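Local atomic coordinates of carbohydrate esterase family 2 (CE2) (PDB entry 4XVH), a protein that probably removes acetyl groups from xylan or related plant polysaccharides, as a fungal family 2 esterase that joins a beta-sandwich domain to an SGNH-type hydrolase domain. Residues Arg82-Tyr87 with Ala160-Gly165; Ile112-Asp117 with Tyr144-Ala149; Ile119-Gly124 with Ala136-Pro141. One frame throughout, in Å; residues are numbered along the deposited sequence.

Interaction 1 (Arg82-Tyr87 with Ala160-Gly165). With PEU (2,5,8,11,14,17,20,23,26,29,32,35,38,41,44,47,50,53,56,59,62,65,68,71,74,77,80-heptacosaoxadooctacontan-82-ol), chain C.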
# COMPACT_ATOMS: atom_id res chain seq x y z
N ARG A 82 8.45 0.07 -4.70
CA ARG A 82 7.31 0.29 -5.59
C ARG A 82 6.39 -0.94 -5.63
O ARG A 82 5.19 -0.82 -5.94
CB ARG A 82 7.81 0.55 -7.03
CG ARG A 82 8.61 1.82 -7.21
CD ARG A 82 9.50 1.74 -8.44
NE ARG A 82 8.77 1.53 -9.69
CZ ARG A 82 8.20 2.50 -10.41
NH1 ARG A 82 8.28 3.78 -10.03
NH2 ARG A 82 7.58 2.21 -11.56
N SER A 83 6.97 -2.12 -5.38
CA SER A 83 6.34 -3.39 -5.69
C SER A 83 5.97 -4.20 -4.45
O SER A 83 6.11 -3.71 -3.32
CB SER A 83 7.27 -4.24 -6.59
OG SER A 83 8.53 -4.42 -5.98
N GLU A 84 5.54 -5.44 -4.65
CA GLU A 84 4.85 -6.16 -3.57
C GLU A 84 5.48 -7.53 -3.27
O GLU A 84 6.24 -8.07 -4.08
CB GLU A 84 3.37 -6.33 -3.94
CG GLU A 84 3.17 -7.33 -5.11
CD GLU A 84 1.71 -7.52 -5.46
OE1 GLU A 84 0.96 -8.07 -4.61
OE2 GLU A 84 1.31 -7.09 -6.58
N PRO A 85 5.15 -8.11 -2.11
CA PRO A 85 5.80 -9.36 -1.71
C PRO A 85 5.61 -10.51 -2.69
O PRO A 85 6.49 -11.36 -2.79
CB PRO A 85 5.13 -9.70 -0.36
CG PRO A 85 4.28 -8.55 -0.00
CD PRO A 85 4.39 -7.48 -1.02
N ALA A 86 4.49 -10.51 -3.41
CA ALA A 86 4.19 -11.63 -4.29
C ALA A 86 5.27 -11.80 -5.36
O ALA A 86 5.47 -12.91 -5.84
CB ALA A 86 2.82 -11.46 -4.96
N TYR A 87 5.94 -10.71 -5.73
CA TYR A 87 6.95 -10.77 -6.79
C TYR A 87 8.36 -10.98 -6.22
O TYR A 87 9.23 -11.52 -6.90
CB TYR A 87 6.92 -9.49 -7.64
CG TYR A 87 5.76 -9.45 -8.62
CD1 TYR A 87 5.84 -10.08 -9.86
CD2 TYR A 87 4.56 -8.81 -8.28
CE1 TYR A 87 4.76 -10.05 -10.74
CE2 TYR A 87 3.48 -8.77 -9.17
CZ TYR A 87 3.59 -9.40 -10.39
OH TYR A 87 2.50 -9.36 -11.25
N ALA A 160 -0.69 -4.50 1.80
CA ALA A 160 -1.52 -4.83 0.65
C ALA A 160 -0.89 -5.93 -0.16
O ALA A 160 0.33 -6.05 -0.17
CB ALA A 160 -1.74 -3.61 -0.21
N TRP A 161 -1.72 -6.72 -0.85
CA TRP A 161 -1.21 -7.89 -1.55
C TRP A 161 -2.19 -8.14 -2.72
O TRP A 161 -3.39 -8.20 -2.50
CB TRP A 161 -1.15 -9.10 -0.59
CG TRP A 161 -0.53 -10.35 -1.13
CD1 TRP A 161 -0.79 -10.97 -2.33
CD2 TRP A 161 0.45 -11.17 -0.46
NE1 TRP A 161 -0.01 -12.11 -2.45
CE2 TRP A 161 0.75 -12.25 -1.31
CE3 TRP A 161 1.11 -11.08 0.78
CZ2 TRP A 161 1.68 -13.25 -0.96
CZ3 TRP A 161 2.02 -12.07 1.13
CH2 TRP A 161 2.30 -13.14 0.26
N SER A 162 -1.67 -8.24 -3.94
CA SER A 162 -2.56 -8.38 -5.10
C SER A 162 -3.38 -9.67 -5.02
O SER A 162 -2.84 -10.73 -4.66
CB SER A 162 -1.77 -8.34 -6.40
OG SER A 162 -1.29 -7.01 -6.58
N GLY A 163 -4.66 -9.56 -5.35
CA GLY A 163 -5.54 -10.71 -5.46
C GLY A 163 -6.24 -11.03 -4.15
O GLY A 163 -7.11 -11.89 -4.13
N LYS A 164 -5.88 -10.32 -3.08
CA LYS A 164 -6.39 -10.65 -1.77
C LYS A 164 -7.72 -9.99 -1.49
O LYS A 164 -8.01 -8.89 -1.96
CB LYS A 164 -5.39 -10.28 -0.68
CG LYS A 164 -4.08 -11.06 -0.78
CD LYS A 164 -4.32 -12.57 -0.59
CE LYS A 164 -2.99 -13.30 -0.40
NZ LYS A 164 -3.19 -14.77 -0.18
N GLY A 165 -8.53 -10.67 -0.68
CA GLY A 165 -9.81 -10.13 -0.30
C GLY A 165 -10.00 -10.01 1.21
O GLY A 165 -9.09 -10.26 2.00
CAA PEU C . 8.88 -15.35 -5.42
OAB PEU C . 7.93 -15.72 -6.44
CAC PEU C . 7.36 -17.07 -6.24
CAD PEU C . 6.32 -17.67 -7.25
OAE PEU C . 6.82 -17.79 -8.61
CAF PEU C . 7.16 -16.51 -9.23
CAG PEU C . 6.07 -15.53 -9.70
OAH PEU C . 5.08 -15.09 -8.75
CAI PEU C . 4.25 -14.04 -9.32
CAJ PEU C . 3.02 -13.73 -8.46
OAK PEU C . 2.25 -12.64 -9.04
CAL PEU C . 0.91 -12.67 -8.50
CAM PEU C . -0.00 -11.57 -9.05
OAN PEU C . -1.30 -11.96 -8.56
CAO PEU C . -2.39 -11.14 -9.05
CAP PEU C . -3.51 -12.12 -8.83
OAQ PEU C . -4.92 -11.94 -9.12
CAR PEU C . -5.31 -11.54 -10.47
CAS PEU C . -5.16 -10.07 -10.94
OAT PEU C . -6.00 -9.10 -10.19
CAU PEU C . -5.71 -8.97 -8.76
CAV PEU C . -6.66 -7.96 -8.08
OAW PEU C . -6.45 -7.72 -6.67

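Interaction 2 (Ile112-Asp117 with Tyr144-Ala149)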
# COMPACT_ATOMS: atom_id res chain seq x y z
N ILE A 112 -0.66 7.14 8.87
CA ILE A 112 -1.81 6.53 8.20
C ILE A 112 -1.51 5.10 7.74
O ILE A 112 -0.51 4.86 7.07
CB ILE A 112 -2.21 7.39 6.97
CG1 ILE A 112 -2.63 8.82 7.39
CG2 ILE A 112 -3.29 6.74 6.16
CD1 ILE A 112 -3.01 9.71 6.18
N ASP A 113 -2.40 4.16 8.07
CA ASP A 113 -2.33 2.81 7.48
C ASP A 113 -3.20 2.75 6.23
O ASP A 113 -4.32 3.28 6.21
CB ASP A 113 -2.81 1.74 8.46
CG ASP A 113 -1.70 1.24 9.39
OD1 ASP A 113 -0.63 1.88 9.42
OD2 ASP A 113 -1.91 0.23 10.11
N ILE A 114 -2.70 2.07 5.20
CA ILE A 114 -3.50 1.84 4.00
C ILE A 114 -3.54 0.36 3.70
O ILE A 114 -2.51 -0.24 3.44
CB ILE A 114 -2.90 2.58 2.81
CG1 ILE A 114 -2.49 4.01 3.25
CG2 ILE A 114 -3.89 2.58 1.65
CD1 ILE A 114 -1.31 4.58 2.52
N ILE A 115 -4.73 -0.24 3.75
CA ILE A 115 -4.83 -1.70 3.69
C ILE A 115 -5.66 -2.09 2.47
O ILE A 115 -6.76 -1.56 2.31
CB ILE A 115 -5.51 -2.27 4.95
CG1 ILE A 115 -4.77 -1.81 6.22
CG2 ILE A 115 -5.60 -3.81 4.84
CD1 ILE A 115 -5.62 -1.93 7.52
N GLY A 116 -5.16 -3.00 1.63
CA GLY A 116 -5.94 -3.38 0.47
C GLY A 116 -5.34 -4.45 -0.41
O GLY A 116 -4.57 -5.31 0.06
N ASP A 117 -5.72 -4.40 -1.68
CA ASP A 117 -5.31 -5.42 -2.63
C ASP A 117 -4.41 -4.80 -3.71
O ASP A 117 -3.66 -3.88 -3.45
CB ASP A 117 -6.55 -6.06 -3.26
CG ASP A 117 -7.53 -5.04 -3.85
OD1 ASP A 117 -7.10 -3.95 -4.30
OD2 ASP A 117 -8.74 -5.31 -3.86
N TYR A 144 -3.28 6.04 -4.87
CA TYR A 144 -4.22 6.96 -4.21
C TYR A 144 -3.90 7.07 -2.71
O TYR A 144 -3.93 8.15 -2.13
CB TYR A 144 -5.68 6.48 -4.42
CG TYR A 144 -5.96 5.26 -3.57
CD1 TYR A 144 -5.47 3.99 -3.93
CD2 TYR A 144 -6.63 5.38 -2.36
CE1 TYR A 144 -5.66 2.87 -3.10
CE2 TYR A 144 -6.84 4.29 -1.54
CZ TYR A 144 -6.36 3.03 -1.92
OH TYR A 144 -6.57 1.96 -1.06
N GLY A 145 -3.56 5.95 -2.06
CA GLY A 145 -3.36 6.03 -0.61
C GLY A 145 -2.09 6.78 -0.23
O GLY A 145 -2.05 7.58 0.71
N VAL A 146 -1.01 6.50 -0.95
CA VAL A 146 0.25 7.22 -0.72
C VAL A 146 0.17 8.71 -1.10
O VAL A 146 0.68 9.59 -0.38
CB VAL A 146 1.37 6.51 -1.49
CG1 VAL A 146 2.67 7.35 -1.45
CG2 VAL A 146 1.56 5.09 -0.86
N LEU A 147 -0.48 9.01 -2.22
CA LEU A 147 -0.63 10.40 -2.63
C LEU A 147 -1.47 11.21 -1.59
O LEU A 147 -1.19 12.38 -1.33
CB LEU A 147 -1.27 10.46 -4.02
CG LEU A 147 -0.37 9.97 -5.17
CD1 LEU A 147 -1.10 10.15 -6.52
CD2 LEU A 147 0.97 10.76 -5.14
N ALA A 148 -2.47 10.56 -1.01
CA ALA A 148 -3.25 11.18 0.07
C ALA A 148 -2.37 11.43 1.30
O ALA A 148 -2.44 12.49 1.89
CB ALA A 148 -4.46 10.28 0.46
N ALA A 149 -1.57 10.44 1.69
CA ALA A 149 -0.69 10.61 2.86
C ALA A 149 0.32 11.73 2.58
O ALA A 149 0.56 12.58 3.42
CB ALA A 149 0.03 9.27 3.17

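Interaction 3 (Ile119-Gly124 with Ala136-Pro141)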
# COMPACT_ATOMS: atom_id res chain seq x y z
N ILE A 119 -4.99 -2.79 -6.03
CA ILE A 119 -5.21 -1.36 -6.25
C ILE A 119 -4.37 -0.53 -5.26
O ILE A 119 -3.77 0.52 -5.61
CB ILE A 119 -6.71 -1.02 -6.12
CG1 ILE A 119 -7.50 -1.86 -7.14
CG2 ILE A 119 -6.97 0.49 -6.30
CD1 ILE A 119 -9.03 -1.80 -6.93
N THR A 120 -4.28 -1.04 -4.04
CA THR A 120 -3.52 -0.37 -2.99
C THR A 120 -2.02 -0.62 -3.15
O THR A 120 -1.20 0.24 -2.83
CB THR A 120 -4.05 -0.83 -1.62
OG1 THR A 120 -5.42 -0.43 -1.55
CG2 THR A 120 -3.27 -0.27 -0.47
N VAL A 121 -1.68 -1.79 -3.69
CA VAL A 121 -0.29 -2.04 -4.07
C VAL A 121 0.18 -1.03 -5.10
O VAL A 121 1.26 -0.44 -4.97
CB VAL A 121 -0.11 -3.44 -4.68
CG1 VAL A 121 1.28 -3.55 -5.34
CG2 VAL A 121 -0.30 -4.54 -3.61
N GLY A 122 -0.64 -0.81 -6.13
CA GLY A 122 -0.20 -0.11 -7.31
C GLY A 122 0.13 -1.03 -8.47
O GLY A 122 0.95 -0.71 -9.30
N TYR A 123 -0.53 -2.18 -8.49
CA TYR A 123 -0.46 -3.14 -9.61
C TYR A 123 -0.63 -2.45 -10.95
O TYR A 123 -1.63 -1.75 -11.16
CB TYR A 123 -1.58 -4.18 -9.40
CG TYR A 123 -1.62 -5.35 -10.36
CD1 TYR A 123 -2.07 -5.19 -11.67
CD2 TYR A 123 -1.24 -6.63 -9.94
CE1 TYR A 123 -2.13 -6.24 -12.55
CE2 TYR A 123 -1.29 -7.71 -10.81
CZ TYR A 123 -1.73 -7.51 -12.12
OH TYR A 123 -1.79 -8.56 -13.01
N GLY A 124 0.30 -2.66 -11.89
CA GLY A 124 0.06 -2.22 -13.27
C GLY A 124 -0.02 -0.72 -13.50
O GLY A 124 -0.31 -0.27 -14.62
N ALA A 136 8.54 -4.06 -11.92
CA ALA A 136 9.00 -2.76 -12.45
C ALA A 136 7.82 -1.82 -12.77
O ALA A 136 7.94 -0.61 -12.62
CB ALA A 136 9.86 -2.96 -13.69
N LEU A 137 6.67 -2.38 -13.17
CA LEU A 137 5.52 -1.54 -13.56
C LEU A 137 4.65 -1.15 -12.37
O LEU A 137 3.82 -0.24 -12.45
CB LEU A 137 4.67 -2.25 -14.61
CG LEU A 137 5.36 -2.33 -15.99
CD1 LEU A 137 4.48 -3.02 -17.02
CD2 LEU A 137 5.75 -0.92 -16.51
N GLU A 138 4.80 -1.87 -11.26
CA GLU A 138 4.08 -1.50 -10.05
C GLU A 138 4.64 -0.18 -9.54
O GLU A 138 5.83 0.09 -9.68
CB GLU A 138 4.20 -2.61 -9.00
CG GLU A 138 3.59 -3.90 -9.50
CD GLU A 138 3.32 -4.87 -8.39
OE1 GLU A 138 4.16 -4.91 -7.45
OE2 GLU A 138 2.27 -5.59 -8.45
N ASP A 139 3.80 0.65 -8.92
CA ASP A 139 4.28 1.96 -8.51
C ASP A 139 3.56 2.43 -7.25
O ASP A 139 2.74 3.35 -7.31
CB ASP A 139 4.09 2.97 -9.66
CG ASP A 139 4.93 4.24 -9.50
OD1 ASP A 139 5.35 4.54 -8.36
OD2 ASP A 139 5.16 4.96 -10.52
N ASN A 140 3.86 1.79 -6.12
CA ASN A 140 3.17 2.13 -4.89
C ASN A 140 3.27 3.63 -4.57
O ASN A 140 2.30 4.17 -4.06
CB ASN A 140 3.71 1.30 -3.70
CG ASN A 140 2.89 1.52 -2.42
OD1 ASN A 140 3.39 2.09 -1.43
ND2 ASN A 140 1.61 1.08 -2.44
N PRO A 141 4.42 4.29 -4.84
CA PRO A 141 4.49 5.72 -4.48
C PRO A 141 3.50 6.62 -5.25
O PRO A 141 3.34 7.81 -4.88
CB PRO A 141 5.93 6.11 -4.82
CG PRO A 141 6.74 4.83 -4.65
CD PRO A 141 5.77 3.73 -5.13

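Interaction 1 (Arg82-Tyr87 with Ala160-Gly165)
Glu84 holds Ser162 with both oxygens of its carboxylate. The backbone N of Ser162 donates to Glu84 OE1 at 2.7 Å with an N-H...O angle of 169°, and Ser162 OG donates to Glu84 OE2 at 2.6 Å. Each oxygen uses its syn lone pair, so the carboxylate closes over the serine like a fork and its rotation is fixed. Glu84 CG stands between the backbone N and the carbonyl carbon (chi1 70°), and the extended chain beyond it carries the acid across to the other loop. The carboxylate has a further neighbour in Glu138, whose OE2 lies 2.6 Å from Glu84 OE2, a spacing that suggests a proton shared between the two acids.

These two loops come from different domains: 82-87 joins two strands of the N-terminal beta sandwich, while 160-165 follows the edge strand 155-160 of the parallel sheet in the SGNH-like hydrolase. Trp161 supplies the apolar half of the interface. With CG anti to its own backbone N (chi1 -175°), the indole is carried back to the sandwich loop, where Pro85 CB lies over one face, offset toward the rim, 4.2 Å from Trp161 CZ3. Lys164 CE lies over the opposite face, 3.7 Å above the ring plane and also toward the rim, so the indole has a neighbour on each face. Ala86 CB approaches obliquely, 3.8 Å from Trp161 NE1.

Just past Ser162, within the type II turn from Trp161 to Lys164, Gly163 N donates to OAW of the bound polyether at 2.9 Å. Asn215 ND2 also binds this ligand, consistent with the oxyanion hole that a glycine N and an asparagine form in SGNH hydrolases. Farther along the same polyether, OAK sits over one face of the Tyr87 ring, 3.8 Å from Tyr87 CZ.

Interaction 2 (Ile112-Asp117 with Tyr144-Ala149)
A beta-alpha-beta unit of the Rossmann-like hydrolase domain brings Ile112 and Ile114 of strand 111-116 against Gly145 and Ala149 of helix 144-151. The short strand and helix segments run almost exactly antiparallel, their axes 171° apart and 9.2 Å distant at closest approach, as expected for a helix that returns along the sheet before the next parallel strand, 155-160.

Ile114 has the largest share of the contact, using both of its branches. CD1 reaches the helix backbone 3.6 Å from Gly145 O, while CG2 stands 4.2 Å from Gly145 CA. The divided grip follows from the first torsion (chi1 -44°), which sets CG1 beside the backbone N and CG2 anti to it. Gly145 has no side chain to keep the two apart: a CB modelled there would come within 2.7 Å of Ile114 CG2, so the close approach depends on glycine. One helical turn later, Ile112 CD1, the end of its longer branch, rests 4.1 Å from Ala149 CA, and the small methyl of the alanine permits a similarly near fit.

The side chains of Tyr144 and Ile114 lie alongside each other, pointing opposite ways, with Tyr144 OH 3.9 Å from Ile114 CG2. The polar end of this tyrosine is satisfied by Thr120 OG1, a hydrogen bond that leads into helix 118-121. That helix starts directly after the strand, and Asp117 OD1 caps it by accepting from Ile119 N.

Strand 111-116 lies between 155-160 and 207-211 in the five-stranded parallel sheet, with Ile115 directed away from helix 144-151. The helix is itself flanked by helix 309-327, where Leu319 touches Tyr144 and Ala148, while Val146 and Ala149 pack on Tyr156 of strand 155-160.

Interaction 3 (Ile119-Gly124 with Ala136-Pro141)
Asn140 reaches the end of helix 118-121 with its side-chain amide: ND2 donates to Val121 O at 3.0 Å with an N-H...O angle of 158°. Its CG, anti to the backbone N (chi1 -174°), swings the amide over to the helix end. The acceptor lies close to the amide plane of Asn140, but the donor sits above the carbonyl plane of Val121 and not on a lone pair. Asp139 N donates to Gly122 O at 3.2 Å, and Glu138 CA adds a CA-H...O contact to that same oxygen at 3.3 Å.

Gly122 is where the chain leaves the helix, with a phi of 102°; at this phi a CB would press on the preceding carbonyl O, and it would also sit tightly, 3.1 Å from Asn140 N. The Gly-Asp-Ser sequence characteristic of SGNH hydrolases leads into this helix, its serine being the first helical residue, and loop 136-141 runs back past the helix exit, nearly antiparallel.

Glu138 bridges two side chains of that exit: its OE1 lies 3.8 Å from Val121 CG1, and OE2 lies 4.0 Å from Tyr123 CD2. Asn133 ND2 gives OE2 a hydrogen bond, which helps to position the acid. With an alanine here, Asn133 ND2 would probably lose this acceptor and a gap would open beside Val121 CG1. Beyond, Tyr123 OH bonds to Asp304 OD2 and its ring meets that of His306 in the ligand pocket.

How the interactions relate
From the N terminus the chain first builds the beta sandwich, whose loop 82-87 provides the start of interaction 1; that contact closes only at 160-165, after the first strands of the hydrolase. Inside this span, interaction 2 joins strand 111-116 to helix 144-151, and interaction 3 closes a smaller loop between 119-124 and 136-141, so the three nest one within another without crossing. The layers also touch: Arg82 O probably accepts from Asn140 N, tying the sandwich to interaction 3, while Ala160 CB packs on Gly116 O of interaction 2. Sandwich, catalytic-domain sheet and pocket loops are thereby joined around the helix that follows Asp117.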